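Local coordinates for Abbfa_003403 (Acinetobacter baumannii, PDB 4ZXH), which is a four-domain nonribosomal peptide synthetase that probably activates an amino acid, joins it to a carrier-bound acyl partner and releases the product through its thioesterase domain, at residues A[42-53]-A[385-396]. Sequence-based numbering, arbitrary orientation.
Sequences VVAFDVKVNQSL and QDLTLGSFPVRQ. With K (potassium ion), chain D.
D46 and K48 pair with G390 and T388 as antiparallel hydrogen-bonded pairs, the straightest of these bonds running from K48 N to T388 O (3.0 Å, 162°) and the return bond from T388 N to K48 O being weak, and the ladder continues into the turn where N50 N donates to D386 O at 2.8 Å. V47, V49, L387 and L389 share one face. There V47 CG2 and L389 CD2 lie side by side, 3.7 Å apart, while the other branch, L389 CD1, sits over the centre of the F45 ring, 4.0 Å from its centroid. At the turn, N50 ND2 donates to Q385 O at 3.1 Å, with that oxygen close to the plane of the N50 amide. Beyond the paired strands the chains splay apart: A44 CB packs against V394 CG2 (4.0 Å), and Q396, bent at chi2 (97°), turns OE1 back onto V42 N, which meets a lone pair in the carbonyl plane at 3.0 Å. S391 OG joins four backbone carbonyls of 371-376 around potassium. Within the condensation domain, strand 387-391 lies between 40-49 and edge strand 382-383 of a mixed sheet, with 138-146 across 40-49; bound phospholipid touches V43 and L389, and helix 104-115 packs on V42, F392 and V394.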
ATOM      1  N   VAL A  42      14.522   7.779  25.849  1.00 25.29           N
ATOM      2  CA  VAL A  42      14.462   8.953  26.697  1.00 26.13           C
ATOM      3  C   VAL A  42      14.199   8.569  28.130  1.00 27.95           C
ATOM      4  O   VAL A  42      13.179   7.945  28.430  1.00 25.57           O
ATOM      5  CB  VAL A  42      13.332   9.941  26.274  1.00 28.59           C
ATOM      6  CG1 VAL A  42      13.275  11.123  27.255  1.00 19.15           C
ATOM      7  CG2 VAL A  42      13.520  10.414  24.857  1.00 21.20           C
ATOM      8  N   VAL A  43      15.117   8.948  29.011  1.00 29.03           N
ATOM      9  CA  VAL A  43      14.865   8.901  30.439  1.00 25.54           C
ATOM     10  C   VAL A  43      14.908  10.352  30.948  1.00 29.66           C
ATOM     11  O   VAL A  43      15.825  11.106  30.587  1.00 25.33           O
ATOM     12  CB  VAL A  43      15.899   8.000  31.173  1.00 26.56           C
ATOM     13  CG1 VAL A  43      17.316   8.387  30.823  1.00 27.63           C
ATOM     14  CG2 VAL A  43      15.715   8.082  32.657  1.00 31.97           C
ATOM     15  N   ALA A  44      13.917  10.747  31.755  1.00 32.46           N
ATOM     16  CA  ALA A  44      13.807  12.142  32.214  1.00 21.23           C
ATOM     17  C   ALA A  44      13.536  12.278  33.716  1.00 34.23           C
ATOM     18  O   ALA A  44      12.910  11.407  34.344  1.00 34.31           O
ATOM     19  CB  ALA A  44      12.713  12.863  31.440  1.00 21.24           C
ATOM     20  N   PHE A  45      13.977  13.394  34.293  1.00 27.94           N
ATOM     21  CA  PHE A  45      13.866  13.555  35.732  1.00 27.50           C
ATOM     22  C   PHE A  45      13.519  14.963  36.133  1.00 29.40           C
ATOM     23  O   PHE A  45      13.908  15.933  35.487  1.00 27.95           O
ATOM     24  CB  PHE A  45      15.164  13.143  36.437  1.00 23.95           C
ATOM     25  CG  PHE A  45      15.536  11.696  36.247  1.00 25.99           C
ATOM     26  CD1 PHE A  45      14.828  10.691  36.893  1.00 27.65           C
ATOM     27  CD2 PHE A  45      16.597  11.340  35.436  1.00 32.42           C
ATOM     28  CE1 PHE A  45      15.163   9.352  36.730  1.00 23.47           C
ATOM     29  CE2 PHE A  45      16.945  10.001  35.269  1.00 42.94           C
ATOM     30  CZ  PHE A  45      16.226   9.007  35.925  1.00 38.21           C
ATOM     31  N   ASP A  46      12.744  15.054  37.203  1.00 30.43           N
ATOM     32  CA  ASP A  46      12.575  16.292  37.922  1.00 35.90           C
ATOM     33  C   ASP A  46      13.836  16.409  38.772  1.00 35.47           C
ATOM     34  O   ASP A  46      14.192  15.452  39.455  1.00 33.40           O
ATOM     35  CB  ASP A  46      11.297  16.245  38.761  1.00 40.68           C
ATOM     36  CG  ASP A  46      10.911  17.591  39.317  1.00 49.86           C
ATOM     37  OD1 ASP A  46      11.807  18.309  39.801  1.00 53.05           O
ATOM     38  OD2 ASP A  46       9.715  17.946  39.229  1.00 58.07           O
ATOM     39  N   VAL A  47      14.548  17.532  38.693  1.00 30.10           N
ATOM     40  CA  VAL A  47      15.773  17.677  39.476  1.00 34.62           C
ATOM     41  C   VAL A  47      15.750  18.934  40.331  1.00 37.61           C
ATOM     42  O   VAL A  47      15.735  20.036  39.800  1.00 39.32           O
ATOM     43  CB  VAL A  47      17.031  17.716  38.590  1.00 33.32           C
ATOM     44  CG1 VAL A  47      18.283  17.781  39.469  1.00 34.86           C
ATOM     45  CG2 VAL A  47      17.090  16.496  37.698  1.00 26.23           C
ATOM     46  N   LYS A  48      15.738  18.761  41.653  1.00 42.01           N
ATOM     47  CA  LYS A  48      15.807  19.886  42.587  1.00 39.15           C
ATOM     48  C   LYS A  48      17.193  19.902  43.213  1.00 44.15           C
ATOM     49  O   LYS A  48      17.685  18.862  43.658  1.00 52.93           O
ATOM     50  CB  LYS A  48      14.723  19.782  43.664  1.00 33.38           C
ATOM     51  CG  LYS A  48      13.324  20.078  43.174  1.00 33.30           C
ATOM     52  CD  LYS A  48      12.287  19.890  44.265  1.00 34.54           C
ATOM     53  CE  LYS A  48      10.860  20.088  43.755  1.00 40.69           C
ATOM     54  NZ  LYS A  48      10.519  19.186  42.607  1.00 46.59           N
ATOM     55  N   VAL A  49      17.833  21.067  43.235  1.00 33.85           N
ATOM     56  CA  VAL A  49      19.233  21.134  43.638  1.00 34.49           C
ATOM     57  C   VAL A  49      19.445  22.006  44.861  1.00 52.43           C
ATOM     58  O   VAL A  49      18.581  22.800  45.242  1.00 61.67           O
ATOM     59  CB  VAL A  49      20.144  21.654  42.485  1.00 40.68           C
ATOM     60  CG1 VAL A  49      20.030  20.755  41.243  1.00 32.18           C
ATOM     61  CG2 VAL A  49      19.812  23.083  42.125  1.00 34.78           C
ATOM     62  N   ASN A  50      20.597  21.802  45.491  1.00 54.16           N
ATOM     63  CA  ASN A  50      21.110  22.662  46.553  1.00 51.79           C
ATOM     64  C   ASN A  50      22.321  23.420  45.995  1.00 51.86           C
ATOM     65  O   ASN A  50      22.871  23.017  44.966  1.00 48.04           O
ATOM     66  CB  ASN A  50      21.495  21.837  47.785  1.00 48.92           C
ATOM     67  CG  ASN A  50      20.292  21.205  48.479  1.00 54.54           C
ATOM     68  OD1 ASN A  50      19.205  21.785  48.507  1.00 61.90           O
ATOM     69  ND2 ASN A  50      20.497  20.025  49.078  1.00 46.71           N
ATOM     70  N   GLN A  51      22.752  24.495  46.651  1.00 56.13           N
ATOM     71  CA  GLN A  51      23.848  25.294  46.099  1.00 63.17           C
ATOM     72  C   GLN A  51      25.197  24.562  46.103  1.00 63.53           C
ATOM     73  O   GLN A  51      26.122  24.953  45.377  1.00 62.92           O
ATOM     74  CB  GLN A  51      23.985  26.624  46.848  1.00 78.13           C
ATOM     75  CG  GLN A  51      24.350  27.814  45.931  1.00 94.94           C
ATOM     76  CD  GLN A  51      23.299  28.093  44.839  1.00102.21           C
ATOM     77  OE1 GLN A  51      23.624  28.217  43.652  1.00103.89           O
ATOM     78  NE2 GLN A  51      22.039  28.207  45.249  1.00103.21           N
ATOM     79  N   SER A  52      25.305  23.492  46.895  1.00 60.44           N
ATOM     80  CA  SER A  52      26.576  22.784  47.046  1.00 52.81           C
ATOM     81  C   SER A  52      26.917  21.912  45.826  1.00 51.64           C
ATOM     82  O   SER A  52      28.005  21.325  45.755  1.00 48.59           O
ATOM     83  CB  SER A  52      26.572  21.935  48.330  1.00 53.85           C
ATOM     84  OG  SER A  52      25.525  20.970  48.368  1.00 54.33           O
ATOM     85  N   LEU A  53      25.989  21.838  44.870  1.00 54.62           N
ATOM     86  CA  LEU A  53      26.203  21.099  43.620  1.00 56.50           C
ATOM     87  C   LEU A  53      27.344  21.727  42.827  1.00 67.37           C
ATOM     88  O   LEU A  53      28.144  21.024  42.202  1.00 67.76           O
ATOM     89  CB  LEU A  53      24.924  21.065  42.773  1.00 43.42           C
ATOM     90  CG  LEU A  53      24.933  20.236  41.485  1.00 45.52           C
ATOM     91  CD1 LEU A  53      25.420  18.809  41.745  1.00 48.17           C
ATOM     92  CD2 LEU A  53      23.563  20.209  40.832  1.00 32.75           C
ATOM     93  N   GLN A 385      22.993  14.452  48.804  1.00 50.16           N
ATOM     94  CA  GLN A 385      23.446  15.655  49.475  1.00 37.48           C
ATOM     95  C   GLN A 385      23.194  16.893  48.606  1.00 36.37           C
ATOM     96  O   GLN A 385      22.704  17.911  49.093  1.00 53.62           O
ATOM     97  CB  GLN A 385      24.924  15.512  49.821  1.00 38.34           C
ATOM     98  CG  GLN A 385      25.616  16.779  50.204  1.00 49.09           C
ATOM     99  CD  GLN A 385      27.017  16.536  50.745  1.00 50.84           C
ATOM    100  OE1 GLN A 385      27.603  15.454  50.581  1.00 55.01           O
ATOM    101  NE2 GLN A 385      27.556  17.545  51.408  1.00 40.98           N
ATOM    102  N   ASP A 386      23.497  16.804  47.315  1.00 35.12           N
ATOM    103  CA  ASP A 386      23.477  18.003  46.473  1.00 34.27           C
ATOM    104  C   ASP A 386      22.193  18.188  45.662  1.00 37.06           C
ATOM    105  O   ASP A 386      21.919  19.293  45.218  1.00 47.01           O
ATOM    106  CB  ASP A 386      24.669  18.002  45.510  1.00 36.40           C
ATOM    107  CG  ASP A 386      26.010  18.135  46.224  1.00 50.18           C
ATOM    108  OD1 ASP A 386      26.079  18.783  47.300  1.00 52.36           O
ATOM    109  OD2 ASP A 386      27.004  17.591  45.699  1.00 53.92           O
ATOM    110  N   LEU A 387      21.422  17.118  45.459  1.00 39.74           N
ATOM    111  CA  LEU A 387      20.218  17.185  44.631  1.00 39.17           C
ATOM    112  C   LEU A 387      19.189  16.114  44.924  1.00 38.56           C
ATOM    113  O   LEU A 387      19.403  15.227  45.744  1.00 41.32           O
ATOM    114  CB  LEU A 387      20.575  17.122  43.142  1.00 37.72           C
ATOM    115  CG  LEU A 387      21.542  16.062  42.603  1.00 46.53           C
ATOM    116  CD1 LEU A 387      21.009  14.708  42.762  1.00 66.51           C
ATOM    117  CD2 LEU A 387      21.692  16.302  41.110  1.00 34.11           C
ATOM    118  N   THR A 388      18.080  16.189  44.199  1.00 31.45           N
ATOM    119  CA  THR A 388      16.962  15.280  44.402  1.00 39.57           C
ATOM    120  C   THR A 388      16.324  14.947  43.067  1.00 38.68           C
ATOM    121  O   THR A 388      16.002  15.864  42.304  1.00 43.76           O
ATOM    122  CB  THR A 388      15.905  15.903  45.347  1.00 32.66           C
ATOM    123  OG1 THR A 388      16.490  16.126  46.643  1.00 50.95           O
ATOM    124  CG2 THR A 388      14.689  15.008  45.461  1.00 32.92           C
ATOM    125  N   LEU A 389      16.152  13.654  42.778  1.00 31.32           N
ATOM    126  CA  LEU A 389      15.507  13.212  41.525  1.00 31.13           C
ATOM    127  C   LEU A 389      14.056  12.817  41.758  1.00 31.94           C
ATOM    128  O   LEU A 389      13.757  12.104  42.711  1.00 43.02           O
ATOM    129  CB  LEU A 389      16.233  12.018  40.887  1.00 28.79           C
ATOM    130  CG  LEU A 389      17.648  12.078  40.305  1.00 32.79           C
ATOM    131  CD1 LEU A 389      17.880  10.833  39.489  1.00 33.82           C
ATOM    132  CD2 LEU A 389      17.875  13.299  39.450  1.00 37.71           C
ATOM    133  N   GLY A 390      13.161  13.267  40.885  1.00 31.31           N
ATOM    134  CA  GLY A 390      11.759  12.892  40.957  1.00 29.31           C
ATOM    135  C   GLY A 390      11.308  12.405  39.596  1.00 43.43           C
ATOM    136  O   GLY A 390      12.070  12.507  38.635  1.00 44.05           O
ATOM    137  N   SER A 391      10.092  11.867  39.507  1.00 44.26           N
ATOM    138  CA  SER A 391       9.567  11.373  38.232  1.00 27.72           C
ATOM    139  C   SER A 391       9.322  12.501  37.269  1.00 36.52           C
ATOM    140  O   SER A 391       9.053  13.610  37.694  1.00 36.74           O
ATOM    141  CB  SER A 391       8.258  10.601  38.425  1.00 28.50           C
ATOM    142  OG  SER A 391       8.468   9.384  39.107  1.00 56.39           O
ATOM    143  N   PHE A 392       9.437  12.213  35.970  1.00 43.96           N
ATOM    144  CA  PHE A 392       8.901  13.091  34.930  1.00 38.54           C
ATOM    145  C   PHE A 392       8.553  12.250  33.686  1.00 31.12           C
ATOM    146  O   PHE A 392       9.403  12.006  32.833  1.00 29.22           O
ATOM    147  CB  PHE A 392       9.884  14.212  34.589  1.00 25.07           C
ATOM    148  CG  PHE A 392       9.299  15.276  33.694  1.00 26.77           C
ATOM    149  CD1 PHE A 392       8.681  16.386  34.231  1.00 27.93           C
ATOM    150  CD2 PHE A 392       9.363  15.157  32.306  1.00 31.41           C
ATOM    151  CE1 PHE A 392       8.148  17.354  33.417  1.00 32.39           C
ATOM    152  CE2 PHE A 392       8.824  16.115  31.479  1.00 26.50           C
ATOM    153  CZ  PHE A 392       8.211  17.212  32.024  1.00 34.05           C
ATOM    154  N   PRO A 393       7.296  11.792  33.580  1.00 34.23           N
ATOM    155  CA  PRO A 393       6.958  10.913  32.451  1.00 24.63           C
ATOM    156  C   PRO A 393       6.991  11.609  31.102  1.00 29.67           C
ATOM    157  O   PRO A 393       6.573  12.752  30.942  1.00 32.70           O
ATOM    158  CB  PRO A 393       5.540  10.451  32.780  1.00 25.58           C
ATOM    159  CG  PRO A 393       5.401  10.676  34.281  1.00 33.73           C
ATOM    160  CD  PRO A 393       6.195  11.903  34.553  1.00 26.37           C
ATOM    161  N   VAL A 394       7.497  10.888  30.119  1.00 35.67           N
ATOM    162  CA  VAL A 394       7.646  11.398  28.775  1.00 30.03           C
ATOM    163  C   VAL A 394       7.258  10.316  27.763  1.00 30.73           C
ATOM    164  O   VAL A 394       7.835   9.227  27.766  1.00 32.84           O
ATOM    165  CB  VAL A 394       9.106  11.856  28.519  1.00 29.18           C
ATOM    166  CG1 VAL A 394       9.339  12.053  27.055  1.00 43.62           C
ATOM    167  CG2 VAL A 394       9.382  13.145  29.234  1.00 25.65           C
ATOM    168  N   ARG A 395       6.275  10.592  26.911  1.00 29.94           N
ATOM    169  CA  ARG A 395       6.048   9.717  25.770  1.00 34.00           C
ATOM    170  C   ARG A 395       7.372   9.525  25.003  1.00 33.64           C
ATOM    171  O   ARG A 395       8.074  10.490  24.714  1.00 35.86           O
ATOM    172  CB  ARG A 395       4.976  10.289  24.851  1.00 29.43           C
ATOM    173  CG  ARG A 395       3.548  10.194  25.390  1.00 26.09           C
ATOM    174  CD  ARG A 395       2.571  11.036  24.535  1.00 40.27           C
ATOM    175  NE  ARG A 395       2.597  10.687  23.112  1.00 48.67           N
ATOM    176  CZ  ARG A 395       1.929  11.332  22.157  1.00 43.49           C
ATOM    177  NH1 ARG A 395       1.170  12.379  22.447  1.00 46.13           N
ATOM    178  NH2 ARG A 395       2.022  10.922  20.902  1.00 40.65           N
ATOM    179  N   GLN A 396       7.740   8.284  24.706  1.00 28.71           N
ATOM    180  CA  GLN A 396       8.995   8.049  23.996  1.00 20.91           C
ATOM    181  C   GLN A 396       8.998   6.717  23.231  1.00 25.04           C
ATOM    182  O   GLN A 396       8.171   5.832  23.480  1.00 28.20           O
ATOM    183  CB  GLN A 396      10.176   8.116  24.978  1.00 27.96           C
ATOM    184  CG  GLN A 396      10.106   7.158  26.135  1.00 20.51           C
ATOM    185  CD  GLN A 396      10.920   5.919  25.858  1.00 26.20           C
ATOM    186  OE1 GLN A 396      12.129   5.999  25.589  1.00 24.78           O
ATOM    187  NE2 GLN A 396      10.257   4.760  25.868  1.00 28.01           N
TER
HETATM  188  K     K D1403       7.987   7.431  36.954  1.00 46.94           K